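Local atomic coordinates of X-PRO dipeptidase (Streptococcus pyogenes M1 GAS, PDB entry 3O5V), a protein that is probably a manganese-dependent Xaa-Pro (proline) dipeptidase, represented in this chain by its creatinase/prolidase N-terminal domain. Residues A[16-21]-A[93-98]; A[100-105]-A[121-126]; A[7-12]-A[45-50]. All blocks are in the same frame, centred on the assembly; numbering follows the deposited sequence. Where two conformers were deposited one is given.

Interaction 1 (A[16-21]-A[93-98]); sequences GAELAI and TAAKTI
Glu18 OE1 is gripped by two backbone N-H groups of the facing segment. Thr97 N donates to it at 2.9 Å, nearly straight on to the C-O axis (N-H...O angle 161°). Lys96 N adds a weak, bent bond to Glu18 OE1 at 3.0 Å. The Glu18 chain is bent at chi2 (79°), which folds the carboxylate back toward the backbone of 96-97. In turn, Glu18 N donates to Thr97 O at 3.1 Å. Thr97 is thus held at both its N and its O by one residue.

Water 1 links the other carboxylate oxygen, OE2, to Gly16 O and Thr97 OG1. The water donates to Glu18 OE2 at 2.6 Å and to Gly16 O, and accepts from Thr97 OG1 at 2.7 Å. The carboxylate is therefore held at both ends, and its rotation is probably restricted.

Beside this polar group the contact is apolar. Ala95 CB sits against Leu19 CB at 3.9 Å and also touches Glu18 CB. Further along, Ile21 CD1 meets Ile98 CG2 at 3.9 Å, the two side chains crossing at a slant. Phe117 packs on Leu19, Ile21 and Ile98. Leu19 N is buried and has no partner in the model.

Gly16 is the first residue past helix 3-14, in a Schellman motif. From there the chain enters strand 19-22, the parallel neighbour of strand 97-100 in the mixed sheet of this creatinase/prolidase N-terminal domain.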
loop_
_atom_site.group_PDB
_atom_site.type_symbol
_atom_site.label_atom_id
_atom_site.label_comp_id
_atom_site.label_asym_id
_atom_site.label_seq_id
_atom_site.Cartn_x
_atom_site.Cartn_y
_atom_site.Cartn_z
ATOM N N GLY A 16 17.812 0.428 0.546
ATOM C CA GLY A 16 17.898 0.923 -0.827
ATOM C C GLY A 16 16.687 0.555 -1.662
ATOM O O GLY A 16 16.817 0.231 -2.842
ATOM N N ALA A 17 15.505 0.595 -1.048
ATOM C CA ALA A 17 14.250 0.325 -1.752
ATOM C C ALA A 17 13.451 1.614 -1.859
ATOM O O ALA A 17 13.664 2.543 -1.080
ATOM C CB ALA A 17 13.457 -0.730 -1.016
ATOM N N GLU A 18 12.521 1.675 -2.805
ATOM C CA GLU A 18 11.799 2.925 -3.041
ATOM C C GLU A 18 10.318 2.882 -2.608
ATOM O O GLU A 18 9.642 3.914 -2.612
ATOM C CB GLU A 18 11.908 3.337 -4.521
ATOM C CG GLU A 18 13.348 3.572 -5.027
ATOM C CD GLU A 18 14.102 2.281 -5.360
ATOM O OE1 GLU A 18 13.453 1.260 -5.696
ATOM O OE2 GLU A 18 15.357 2.294 -5.291
ATOM N N LEU A 19 9.816 1.696 -2.264
ATOM C CA LEU A 19 8.366 1.511 -2.082
ATOM C C LEU A 19 8.045 0.335 -1.168
ATOM O O LEU A 19 8.591 -0.755 -1.344
ATOM C CB LEU A 19 7.716 1.233 -3.443
ATOM C CG LEU A 19 6.321 1.740 -3.857
ATOM C CD1 LEU A 19 5.565 0.759 -4.778
ATOM C CD2 LEU A 19 5.413 2.236 -2.732
ATOM N N ALA A 20 7.155 0.548 -0.201
ATOM C CA ALA A 20 6.560 -0.555 0.559
ATOM C C ALA A 20 5.073 -0.594 0.235
ATOM O O ALA A 20 4.420 0.461 0.173
ATOM C CB ALA A 20 6.773 -0.371 2.059
ATOM N N ILE A 21 4.540 -1.794 0.017
ATOM C CA ILE A 21 3.114 -1.958 -0.263
ATOM C C ILE A 21 2.483 -2.805 0.816
ATOM O O ILE A 21 2.755 -4.009 0.910
ATOM C CB ILE A 21 2.832 -2.602 -1.669
ATOM C CG1 ILE A 21 3.596 -1.864 -2.774
ATOM C CG2 ILE A 21 1.330 -2.667 -1.937
ATOM C CD1 ILE A 21 3.319 -2.391 -4.197
ATOM N N THR A 93 5.270 4.524 -10.681
ATOM C CA THR A 93 5.307 3.057 -10.586
ATOM C C THR A 93 6.685 2.486 -10.964
ATOM O O THR A 93 6.817 1.302 -11.272
ATOM C CB THR A 93 4.179 2.395 -11.423
ATOM O OG1 THR A 93 4.343 2.746 -12.797
ATOM C CG2 THR A 93 2.799 2.858 -10.956
ATOM N N ALA A 94 7.711 3.336 -10.886
ATOM C CA ALA A 94 9.051 3.012 -11.396
ATOM C C ALA A 94 10.042 2.438 -10.377
ATOM O O ALA A 94 11.210 2.216 -10.719
ATOM C CB ALA A 94 9.664 4.247 -12.112
ATOM N N ALA A 95 9.591 2.179 -9.146
ATOM C CA ALA A 95 10.459 1.603 -8.111
ATOM C C ALA A 95 11.208 0.362 -8.604
ATOM O O ALA A 95 10.617 -0.533 -9.211
ATOM C CB ALA A 95 9.658 1.271 -6.847
ATOM N N LYS A 96 12.511 0.325 -8.349
ATOM C CA LYS A 96 13.339 -0.819 -8.736
ATOM C C LYS A 96 13.264 -1.936 -7.711
ATOM O O LYS A 96 13.368 -3.120 -8.052
ATOM C CB LYS A 96 14.788 -0.375 -8.978
ATOM C CG LYS A 96 14.976 0.221 -10.379
ATOM C CD LYS A 96 16.244 1.056 -10.525
ATOM C CE LYS A 96 16.500 1.351 -12.009
ATOM N NZ LYS A 96 16.907 2.768 -12.263
ATOM N N THR A 97 13.086 -1.552 -6.449
ATOM C CA THR A 97 13.019 -2.501 -5.357
ATOM C C THR A 97 11.781 -2.175 -4.534
ATOM O O THR A 97 11.610 -1.036 -4.101
ATOM C CB THR A 97 14.270 -2.420 -4.460
ATOM O OG1 THR A 97 15.457 -2.521 -5.267
ATOM C CG2 THR A 97 14.262 -3.539 -3.454
ATOM N N ILE A 98 10.924 -3.181 -4.356
ATOM C CA ILE A 98 9.646 -3.041 -3.651
ATOM C C ILE A 98 9.570 -4.028 -2.485
ATOM O O ILE A 98 10.006 -5.177 -2.595
ATOM C CB ILE A 98 8.452 -3.227 -4.618
ATOM C CG1 ILE A 98 8.525 -2.191 -5.737
ATOM C CG2 ILE A 98 7.098 -3.126 -3.901
ATOM C CD1 ILE A 98 7.636 -2.514 -6.899
HETATM O O HOH W 1 16.459 -0.068 -5.477
#

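Interaction 2 (A[100-105]-A[121-126]); sequences AEFDHL and FNNLTP
The Phe102 ring lies against the backbone and side chain of Asn123. Asn123 CA sits over the centre of one ring face, 3.9 Å above its plane. The Asn123 amide plane is turned only 10° from the ring plane, but the amide lies off the ring centre, with Asn123 CG 3.6 Å from Phe102 CB. At the ring edge, Phe102 CZ is 3.9 Å from Phe121 O. The second ring, that of Phe121, is met at its edge by Ala100 CB, 4.1 Å from Phe121 CD1. Outside the two segments it makes an edge-to-face contact with Phe110.

Two backbone bonds fasten Ala100 to the neighbouring strand. Ala100 N donates to Asn122 O at 2.9 Å. Leu124 N donates to Ala100 O at 2.7 Å. Both belong to the parallel pairing of Ala100 with Asn123, which ties the loop after strand 97-100 to strand 120-123 and the residues that follow it.

Beyond the strand, Thr125 takes over the contact. With OG1 between the backbone N and the carbonyl carbon (chi1 61°), CG2 is anti to the carbonyl carbon and faces the turn after Glu101. Thr125 CG2 reaches Asp103 N at 3.4 Å and Asp103 CB at 3.6 Å. The turn itself is closed by Glu101 O, which accepts from both His104 N and Leu105 N. The Glu101 carboxylate points elsewhere and is bound by Thr27 OG1 and by the backbone N of Ser23 and Asp24.

The two backbone bonds thus fix the register at Ala100. Phe102 over Asn123 and the Thr125 methyl against Asp103 add nonpolar contact at a partly exposed edge.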
loop_
_atom_site.group_PDB
_atom_site.type_symbol
_atom_site.label_atom_id
_atom_site.label_comp_id
_atom_site.label_asym_id
_atom_site.label_seq_id
_atom_site.Cartn_x
_atom_site.Cartn_y
_atom_site.Cartn_z
ATOM N N ALA A 100 6.811 -5.939 0.099
ATOM C CA ALA A 100 5.393 -6.265 0.316
ATOM C C ALA A 100 5.226 -7.369 1.364
ATOM O O ALA A 100 6.189 -8.054 1.695
ATOM C CB ALA A 100 4.704 -6.649 -1.016
ATOM N N GLU A 101 4.014 -7.521 1.900
ATOM C CA GLU A 101 3.760 -8.457 3.004
ATOM C C GLU A 101 3.434 -9.840 2.462
ATOM O O GLU A 101 2.258 -10.168 2.228
ATOM C CB GLU A 101 2.593 -7.981 3.886
ATOM C CG GLU A 101 2.809 -6.640 4.523
ATOM C CD GLU A 101 1.648 -6.256 5.415
ATOM O OE1 GLU A 101 0.682 -5.635 4.913
ATOM O OE2 GLU A 101 1.699 -6.588 6.618
ATOM N N PHE A 102 4.476 -10.655 2.297
ATOM C CA PHE A 102 4.336 -11.984 1.682
ATOM C C PHE A 102 3.469 -12.937 2.521
ATOM O O PHE A 102 2.904 -13.893 1.971
ATOM C CB PHE A 102 5.713 -12.615 1.420
ATOM C CG PHE A 102 6.467 -12.047 0.225
ATOM C CD1 PHE A 102 5.995 -10.951 -0.508
ATOM C CD2 PHE A 102 7.690 -12.622 -0.152
ATOM C CE1 PHE A 102 6.718 -10.454 -1.606
ATOM C CE2 PHE A 102 8.420 -12.135 -1.233
ATOM C CZ PHE A 102 7.934 -11.046 -1.965
ATOM N N ASP A 103 3.346 -12.679 3.829
ATOM C CA ASP A 103 2.447 -13.491 4.678
ATOM C C ASP A 103 0.955 -13.198 4.547
ATOM O O ASP A 103 0.128 -13.937 5.091
ATOM C CB ASP A 103 2.830 -13.436 6.157
ATOM C CG ASP A 103 3.753 -14.568 6.557
ATOM O OD1 ASP A 103 3.694 -15.654 5.933
ATOM O OD2 ASP A 103 4.541 -14.361 7.495
ATOM N N HIS A 104 0.608 -12.121 3.848
ATOM C CA HIS A 104 -0.795 -11.762 3.684
ATOM C C HIS A 104 -1.224 -11.710 2.213
ATOM O O HIS A 104 -2.300 -12.173 1.842
ATOM C CB HIS A 104 -1.114 -10.428 4.381
ATOM C CG HIS A 104 -2.456 -9.899 4.005
ATOM N ND1 HIS A 104 -3.610 -10.244 4.680
ATOM C CD2 HIS A 104 -2.842 -9.137 2.958
ATOM C CE1 HIS A 104 -4.645 -9.674 4.088
ATOM N NE2 HIS A 104 -4.204 -8.992 3.045
ATOM N N LEU A 105 -0.371 -11.127 1.383
ATOM C CA LEU A 105 -0.676 -10.927 -0.022
ATOM C C LEU A 105 -0.883 -12.281 -0.721
ATOM O O LEU A 105 0.020 -13.121 -0.706
ATOM C CB LEU A 105 0.511 -10.193 -0.645
ATOM C CG LEU A 105 0.413 -9.501 -1.993
ATOM C CD1 LEU A 105 -0.570 -8.348 -1.936
ATOM C CD2 LEU A 105 1.813 -9.002 -2.323
ATOM N N PHE A 121 10.383 -7.544 -6.042
ATOM C CA PHE A 121 9.637 -7.609 -4.781
ATOM C C PHE A 121 10.386 -8.371 -3.698
ATOM O O PHE A 121 10.925 -9.463 -3.948
ATOM C CB PHE A 121 8.257 -8.240 -4.992
ATOM C CG PHE A 121 7.253 -7.311 -5.611
ATOM C CD1 PHE A 121 6.158 -6.861 -4.877
ATOM C CD2 PHE A 121 7.393 -6.891 -6.931
ATOM C CE1 PHE A 121 5.219 -6.006 -5.449
ATOM C CE2 PHE A 121 6.462 -6.031 -7.511
ATOM C CZ PHE A 121 5.376 -5.583 -6.761
ATOM N N ASN A 122 10.406 -7.780 -2.503
ATOM C CA ASN A 122 11.041 -8.357 -1.315
ATOM C C ASN A 122 10.032 -8.462 -0.174
ATOM O O ASN A 122 9.046 -7.724 -0.148
ATOM C CB ASN A 122 12.225 -7.497 -0.859
ATOM C CG ASN A 122 13.384 -7.511 -1.843
ATOM O OD1 ASN A 122 14.216 -6.599 -1.852
ATOM N ND2 ASN A 122 13.449 -8.550 -2.671
ATOM N N ASN A 123 10.286 -9.369 0.769
ATOM C CA ASN A 123 9.380 -9.625 1.898
ATOM C C ASN A 123 9.472 -8.594 3.042
ATOM O O ASN A 123 10.531 -8.401 3.631
ATOM C CB ASN A 123 9.624 -11.042 2.444
ATOM C CG ASN A 123 8.537 -11.517 3.405
ATOM O OD1 ASN A 123 8.695 -12.553 4.062
ATOM N ND2 ASN A 123 7.440 -10.793 3.485
ATOM N N LEU A 124 8.338 -7.964 3.347
ATOM C CA LEU A 124 8.205 -6.979 4.427
ATOM C C LEU A 124 7.896 -7.576 5.793
ATOM O O LEU A 124 7.932 -6.872 6.808
ATOM C CB LEU A 124 7.045 -6.039 4.126
ATOM C CG LEU A 124 7.252 -4.576 3.785
ATOM C CD1 LEU A 124 5.873 -3.937 3.538
ATOM C CD2 LEU A 124 8.061 -3.824 4.845
ATOM N N THR A 125 7.549 -8.856 5.835
ATOM C CA THR A 125 7.031 -9.418 7.080
ATOM C C THR A 125 8.050 -9.414 8.246
ATOM O O THR A 125 7.641 -9.207 9.385
ATOM C CB THR A 125 6.255 -10.763 6.875
ATOM O OG1 THR A 125 7.127 -11.754 6.314
ATOM C CG2 THR A 125 5.032 -10.536 5.931
ATOM N N PRO A 126 9.372 -9.578 7.961
ATOM C CA PRO A 126 10.351 -9.370 9.035
ATOM C C PRO A 126 10.276 -7.970 9.656
ATOM O O PRO A 126 10.333 -7.847 10.877
ATOM C CB PRO A 126 11.701 -9.574 8.331
ATOM C CG PRO A 126 11.392 -10.543 7.237
ATOM C CD PRO A 126 10.019 -10.127 6.747
#

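Interaction 3 (A[7-12]-A[45-50]); sequences QIRLYL and LFVYHD
Val47 and Arg9 are brought together by their torsions. A chi1 of -175° sets Val47 CG1 opposite the backbone N, where it reaches the helix. The extended chi2 of Arg9 lays CG and CD beside the strand end. The bend at chi3 (-74°) then turns the guanidinium toward water 2.

Val47 CG1 is the apolar centre of the contact. It meets Ile8 CG2 at 3.8 Å, the two side chains crossing at about a right angle, and it also touches Arg9 CG. Leu12 comes in from the next turn of the helix. Its CD1 rests on Val47 O at 3.4 Å, and its CB faces His49 CB at 4.0 Å. Leu5 also packs on Val47, and Ala20 touches Leu12.

The Arg9 methylenes lie against two backbone carbonyl oxygens. Arg9 CG lies 3.3 Å from Tyr48 O, and Arg9 CD lies 3.5 Å from His49 O. Water 2 joins the polar ends. It accepts from Arg9 NH1 at 3.1 Å, at the edge of the guanidinium and in its plane, and donates to Tyr48 O at 2.8 Å. The strongest partner of the guanidinium is elsewhere: Arg9 NH2 forms a salt bridge with Asp6 of the same helix. This second grip probably limits the rotation of the group.

Here helix 3-14 packs on the mixed sheet of the creatinase/prolidase N-terminal domain, at strand 44-48. Their segments 7-12 and 45-48 cross at 59° between N-to-C directions. Beyond CB, the His49 imidazole turns from the helix. Its ND1 makes weak hydrogen bonds to Glu18 O and to a glycerol probably from the crystallisation liquor.

No direct hydrogen bond joins the two segments. The contact is carbon against carbon and against backbone carbonyls. Water 2 supplies Tyr48 O with a hydrogen bond that the helix does not give directly.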
loop_
_atom_site.group_PDB
_atom_site.type_symbol
_atom_site.label_atom_id
_atom_site.label_comp_id
_atom_site.label_asym_id
_atom_site.label_seq_id
_atom_site.Cartn_x
_atom_site.Cartn_y
_atom_site.Cartn_z
ATOM N N GLN A 7 9.294 5.867 10.117
ATOM C CA GLN A 7 10.135 4.690 10.402
ATOM C C GLN A 7 10.215 3.755 9.184
ATOM O O GLN A 7 11.283 3.196 8.891
ATOM C CB GLN A 7 9.623 3.923 11.629
ATOM C CG GLN A 7 9.839 4.636 12.983
ATOM C CD GLN A 7 11.314 4.991 13.249
ATOM O OE1 GLN A 7 12.226 4.218 12.948
ATOM N NE2 GLN A 7 11.541 6.174 13.795
ATOM N N ILE A 8 9.092 3.580 8.484
ATOM C CA ILE A 8 9.081 2.753 7.259
ATOM C C ILE A 8 9.954 3.381 6.187
ATOM O O ILE A 8 10.760 2.691 5.556
ATOM C CB ILE A 8 7.654 2.493 6.726
ATOM C CG1 ILE A 8 6.926 1.567 7.696
ATOM C CG2 ILE A 8 7.687 1.860 5.316
ATOM C CD1 ILE A 8 5.458 1.792 7.713
ATOM N N ARG A 9 9.818 4.692 5.991
ATOM C CA ARG A 9 10.637 5.383 5.013
ATOM C C ARG A 9 12.143 5.278 5.318
ATOM O O ARG A 9 12.940 5.101 4.390
ATOM C CB ARG A 9 10.168 6.830 4.800
ATOM C CG ARG A 9 8.789 6.919 4.083
ATOM C CD ARG A 9 8.381 8.358 3.798
ATOM N NE ARG A 9 7.955 9.040 5.026
ATOM C CZ ARG A 9 6.691 9.185 5.420
ATOM N NH1 ARG A 9 5.680 8.722 4.676
ATOM N NH2 ARG A 9 6.434 9.813 6.569
ATOM N N LEU A 10 12.525 5.323 6.599
ATOM C CA LEU A 10 13.927 5.120 6.975
ATOM C C LEU A 10 14.367 3.707 6.584
ATOM O O LEU A 10 15.439 3.512 5.989
ATOM C CB LEU A 10 14.109 5.328 8.480
ATOM C CG LEU A 10 15.435 5.896 9.012
ATOM C CD1 LEU A 10 15.646 5.508 10.474
ATOM C CD2 LEU A 10 16.654 5.570 8.159
ATOM N N TYR A 11 13.531 2.729 6.923
ATOM C CA TYR A 11 13.805 1.320 6.605
ATOM C C TYR A 11 14.060 1.103 5.119
ATOM O O TYR A 11 15.058 0.471 4.741
ATOM C CB TYR A 11 12.643 0.439 7.062
ATOM C CG TYR A 11 12.861 -1.037 6.786
ATOM C CD1 TYR A 11 13.811 -1.770 7.501
ATOM C CD2 TYR A 11 12.116 -1.696 5.808
ATOM C CE1 TYR A 11 13.999 -3.129 7.266
ATOM C CE2 TYR A 11 12.300 -3.054 5.562
ATOM C CZ TYR A 11 13.248 -3.758 6.286
ATOM O OH TYR A 11 13.436 -5.096 6.040
ATOM N N LEU A 12 13.160 1.620 4.282
ATOM C CA LEU A 12 13.319 1.582 2.833
ATOM C C LEU A 12 14.644 2.201 2.376
ATOM O O LEU A 12 15.345 1.626 1.538
ATOM C CB LEU A 12 12.137 2.283 2.152
ATOM C CG LEU A 12 10.762 1.627 2.349
ATOM C CD1 LEU A 12 9.667 2.554 1.829
ATOM C CD2 LEU A 12 10.695 0.253 1.662
ATOM N N LEU A 45 -1.927 0.003 0.979
ATOM C CA LEU A 45 -1.249 1.227 1.408
ATOM C C LEU A 45 0.130 1.318 0.750
ATOM O O LEU A 45 0.988 0.469 0.968
ATOM C CB LEU A 45 -1.115 1.287 2.943
ATOM C CG LEU A 45 -0.351 2.499 3.494
ATOM C CD1 LEU A 45 -1.109 3.815 3.230
ATOM C CD2 LEU A 45 -0.082 2.371 4.973
ATOM N N PHE A 46 0.325 2.353 -0.061
ATOM C CA PHE A 46 1.581 2.551 -0.799
ATOM C C PHE A 46 2.439 3.560 -0.056
ATOM O O PHE A 46 2.091 4.753 0.011
ATOM C CB PHE A 46 1.280 3.061 -2.215
ATOM C CG PHE A 46 0.531 2.073 -3.069
ATOM C CD1 PHE A 46 1.216 1.047 -3.734
ATOM C CD2 PHE A 46 -0.855 2.143 -3.184
ATOM C CE1 PHE A 46 0.526 0.117 -4.515
ATOM C CE2 PHE A 46 -1.558 1.225 -3.973
ATOM C CZ PHE A 46 -0.870 0.209 -4.636
ATOM N N VAL A 47 3.543 3.091 0.516
ATOM C CA VAL A 47 4.467 3.984 1.230
ATOM C C VAL A 47 5.765 4.154 0.431
ATOM O O VAL A 47 6.672 3.314 0.481
ATOM C CB VAL A 47 4.754 3.487 2.678
ATOM C CG1 VAL A 47 5.618 4.486 3.433
ATOM C CG2 VAL A 47 3.442 3.230 3.423
ATOM N N TYR A 48 5.820 5.240 -0.331
ATOM C CA TYR A 48 7.017 5.631 -1.084
ATOM C C TYR A 48 8.114 6.057 -0.131
ATOM O O TYR A 48 7.814 6.612 0.929
ATOM C CB TYR A 48 6.682 6.811 -1.986
ATOM C CG TYR A 48 5.782 6.436 -3.134
ATOM C CD1 TYR A 48 4.403 6.612 -3.047
ATOM C CD2 TYR A 48 6.316 5.881 -4.307
ATOM C CE1 TYR A 48 3.569 6.254 -4.113
ATOM C CE2 TYR A 48 5.496 5.522 -5.367
ATOM C CZ TYR A 48 4.131 5.719 -5.267
ATOM O OH TYR A 48 3.314 5.364 -6.318
ATOM N N HIS A 49 9.377 5.808 -0.488
ATOM C CA HIS A 49 10.475 6.228 0.398
ATOM C C HIS A 49 10.557 7.764 0.493
ATOM O O HIS A 49 11.018 8.304 1.498
ATOM C CB HIS A 49 11.818 5.586 0.003
ATOM C CG HIS A 49 12.541 6.288 -1.105
ATOM N ND1 HIS A 49 12.097 6.282 -2.412
ATOM C CD2 HIS A 49 13.695 6.997 -1.105
ATOM C CE1 HIS A 49 12.942 6.968 -3.166
ATOM N NE2 HIS A 49 13.917 7.417 -2.396
ATOM N N ASP A 50 10.043 8.461 -0.521
ATOM C CA ASP A 50 10.176 9.924 -0.589
ATOM C C ASP A 50 8.855 10.689 -0.726
ATOM O O ASP A 50 8.654 11.712 -0.057
ATOM C CB ASP A 50 11.145 10.324 -1.708
ATOM C CG ASP A 50 10.814 9.669 -3.046
ATOM O OD1 ASP A 50 9.922 8.774 -3.120
ATOM O OD2 ASP A 50 11.468 10.035 -4.034
HETATM O O HOH W 2 5.398 7.592 1.809
#

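Overall arrangement
All three contacts are built on one mixed sheet. Strand 19-22 of interaction 1 lies next to strand 44-48 of interaction 3 in the sheet and follows helix 3-14 in the chain. Ala17 N probably bonds to Leu12 O at the end of the helix. Interactions 1 and 2 share strand 97-100, at its start and its end. Interaction 3 is a buried helix-on-sheet contact and is largely aliphatic on the helix side. Interactions 1 and 2 are partly buried; there the backbone bonds across the segments, with a carboxylate and a water added in 1 and aromatic rings in 2. Interactions 2 and 3 do not touch.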